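Local coordinates for beta-ketoacyl synthase (Pseudomonas aeruginosa, PDB 4CW4), which catalyses the condensation of acetyl-CoA with malonyl-ACP to form acetoacetyl-ACP, the primer that initiates bacterial fatty acid synthesis, at residues Phe435-Gly440 with Leu487-Gly492. Numbering follows the deposited sequence. Where two conformers were deposited one is given.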
loop_
_atom_site.group_PDB
_atom_site.type_symbol
_atom_site.label_atom_id
_atom_site.label_comp_id
_atom_site.label_asym_id
_atom_site.label_seq_id
_atom_site.Cartn_x
_atom_site.Cartn_y
_atom_site.Cartn_z
ATOM N N PHE A 435 -22.440 9.672 18.298
ATOM C CA PHE A 435 -22.960 8.513 17.583
ATOM C C PHE A 435 -21.804 7.738 16.963
ATOM O O PHE A 435 -20.674 8.237 16.864
ATOM C CB PHE A 435 -24.041 8.905 16.556
ATOM C CG PHE A 435 -23.553 9.703 15.356
ATOM C CD1 PHE A 435 -23.113 11.017 15.483
ATOM C CD2 PHE A 435 -23.613 9.149 14.080
ATOM C CE1 PHE A 435 -22.708 11.747 14.357
ATOM C CE2 PHE A 435 -23.201 9.869 12.967
ATOM C CZ PHE A 435 -22.754 11.170 13.111
ATOM N N VAL A 436 -22.101 6.506 16.570
ATOM C CA VAL A 436 -21.106 5.617 15.997
ATOM C C VAL A 436 -21.479 5.288 14.561
ATOM O O VAL A 436 -22.596 4.859 14.261
ATOM C CB VAL A 436 -21.012 4.290 16.787
ATOM C CG1 VAL A 436 -19.984 3.338 16.142
ATOM C CG2 VAL A 436 -20.681 4.535 18.253
ATOM N N HIS A 437 -20.538 5.520 13.663
ATOM C CA HIS A 437 -20.585 4.957 12.322
ATOM C C HIS A 437 -19.946 3.587 12.416
ATOM O O HIS A 437 -18.715 3.438 12.373
ATOM C CB HIS A 437 -19.878 5.863 11.309
ATOM C CG HIS A 437 -20.838 6.556 10.401
ATOM N ND1 HIS A 437 -21.375 5.930 9.303
ATOM C CD2 HIS A 437 -21.423 7.781 10.471
ATOM C CE1 HIS A 437 -22.245 6.739 8.725
ATOM N NE2 HIS A 437 -22.287 7.872 9.412
ATOM N N ALA A 438 -20.802 2.582 12.572
ATOM C CA ALA A 438 -20.344 1.228 12.757
ATOM C C ALA A 438 -19.723 0.709 11.489
ATOM O O ALA A 438 -20.126 1.065 10.391
ATOM C CB ALA A 438 -21.487 0.327 13.147
ATOM N N HIS A 439 -18.757 -0.167 11.670
ATOM C CA HIS A 439 -18.160 -0.881 10.561
ATOM C C HIS A 439 -19.279 -1.577 9.789
ATOM O O HIS A 439 -19.374 -1.441 8.579
ATOM C CB HIS A 439 -17.136 -1.884 11.064
ATOM C CG HIS A 439 -16.488 -2.662 9.972
ATOM N ND1 HIS A 439 -15.736 -2.062 8.985
ATOM C CD2 HIS A 439 -16.487 -3.990 9.699
ATOM C CE1 HIS A 439 -15.281 -2.991 8.160
ATOM N NE2 HIS A 439 -15.740 -4.165 8.559
ATOM N N GLY A 440 -20.127 -2.308 10.507
ATOM C CA GLY A 440 -21.404 -2.780 9.977
ATOM C C GLY A 440 -21.299 -3.399 8.600
ATOM O O GLY A 440 -21.936 -2.930 7.664
ATOM N N LEU A 487 -17.107 8.513 7.021
ATOM C CA LEU A 487 -16.803 9.884 7.425
ATOM C C LEU A 487 -17.685 10.876 6.681
ATOM O O LEU A 487 -18.262 11.769 7.278
ATOM C CB LEU A 487 -15.312 10.202 7.192
ATOM C CG LEU A 487 -14.923 11.670 7.493
ATOM C CD1 LEU A 487 -15.348 12.065 8.875
ATOM C CD2 LEU A 487 -13.410 11.926 7.315
ATOM N N ILE A 488 -17.833 10.700 5.385
ATOM C CA ILE A 488 -18.570 11.689 4.628
ATOM C C ILE A 488 -20.051 11.650 4.992
ATOM O O ILE A 488 -20.686 12.702 5.117
ATOM C CB ILE A 488 -18.280 11.544 3.135
ATOM C CG1 ILE A 488 -16.900 12.153 2.849
ATOM C CG2 ILE A 488 -19.356 12.220 2.296
ATOM C CD1 ILE A 488 -16.430 11.957 1.468
ATOM N N SER A 489 -20.597 10.459 5.200
ATOM C CA SER A 489 -21.968 10.368 5.684
ATOM C C SER A 489 -22.126 11.074 7.032
ATOM O O SER A 489 -23.107 11.796 7.251
ATOM C CB SER A 489 -22.420 8.925 5.797
ATOM O OG SER A 489 -23.720 8.898 6.344
ATOM N N ALA A 490 -21.143 10.896 7.914
ATOM C CA ALA A 490 -21.189 11.540 9.223
ATOM C C ALA A 490 -21.353 13.051 9.085
ATOM O O ALA A 490 -22.065 13.694 9.866
ATOM C CB ALA A 490 -19.941 11.224 10.030
ATOM N N LEU A 491 -20.693 13.630 8.092
ATOM C CA LEU A 491 -20.735 15.070 7.920
ATOM C C LEU A 491 -22.140 15.519 7.568
ATOM O O LEU A 491 -22.553 16.620 7.908
ATOM C CB LEU A 491 -19.765 15.503 6.828
ATOM C CG LEU A 491 -18.293 15.110 7.045
ATOM C CD1 LEU A 491 -17.424 15.741 5.969
ATOM C CD2 LEU A 491 -17.823 15.507 8.460
ATOM N N GLY A 492 -22.857 14.653 6.868
ATOM C CA GLY A 492 -24.238 14.909 6.522
ATOM C C GLY A 492 -25.138 14.918 7.743
ATOM O O GLY A 492 -26.064 15.731 7.842
HETATM O O HOH W 1 -24.451 9.581 8.962
#
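With chi1 at -108°, away from a staggered position, H437 sends its imidazole from the strand toward helix 482-496, while S489, whose OG is anti to its backbone N (chi1 177°), turns its hydroxyl toward the same ring. The S489 hydroxyl comes in at the edge of the imidazole: OG lies near the ring plane, 3.5 Å from H437 CE1, and no direct hydrogen bond crosses between the segments. A water bridges them instead. It sits in the ring plane at the imidazole edge, 2.8 Å from H437 NE2, and also hydrogen-bonds S489 OG at 2.8 Å, so that it ties the strand to the helix and gives both polar atoms of these buried side chains a partner.

Alongside the water bridge, A490 packs against both aromatic side chains. A490 CB meets H437 CD2 at 3.8 Å and lies near NE2 as well. F435, two residues earlier on the same side of the strand, reaches A490 with the end of its ring, CZ lying 4.2 Å from A490 CB. A490 O also approaches the edge of this phenyl ring, near its plane. The small methyl group of A490 thus meets both rings, and C533 of the adjoining strand 532-539 touches all three residues.

The strand and helix segments run at 146° to each other, with their axes 9.6 Å apart at closest approach. Just beyond the strand lies H439, a predicted active-site residue whose side chain takes no part in this contact; its backbone N is hydrogen-bonded by E450. Such packing of a helix on a central strand that leads into the loop carrying this predicted active-site histidine is characteristic of the C-terminal half of the thiolase fold in beta-ketoacyl synthases.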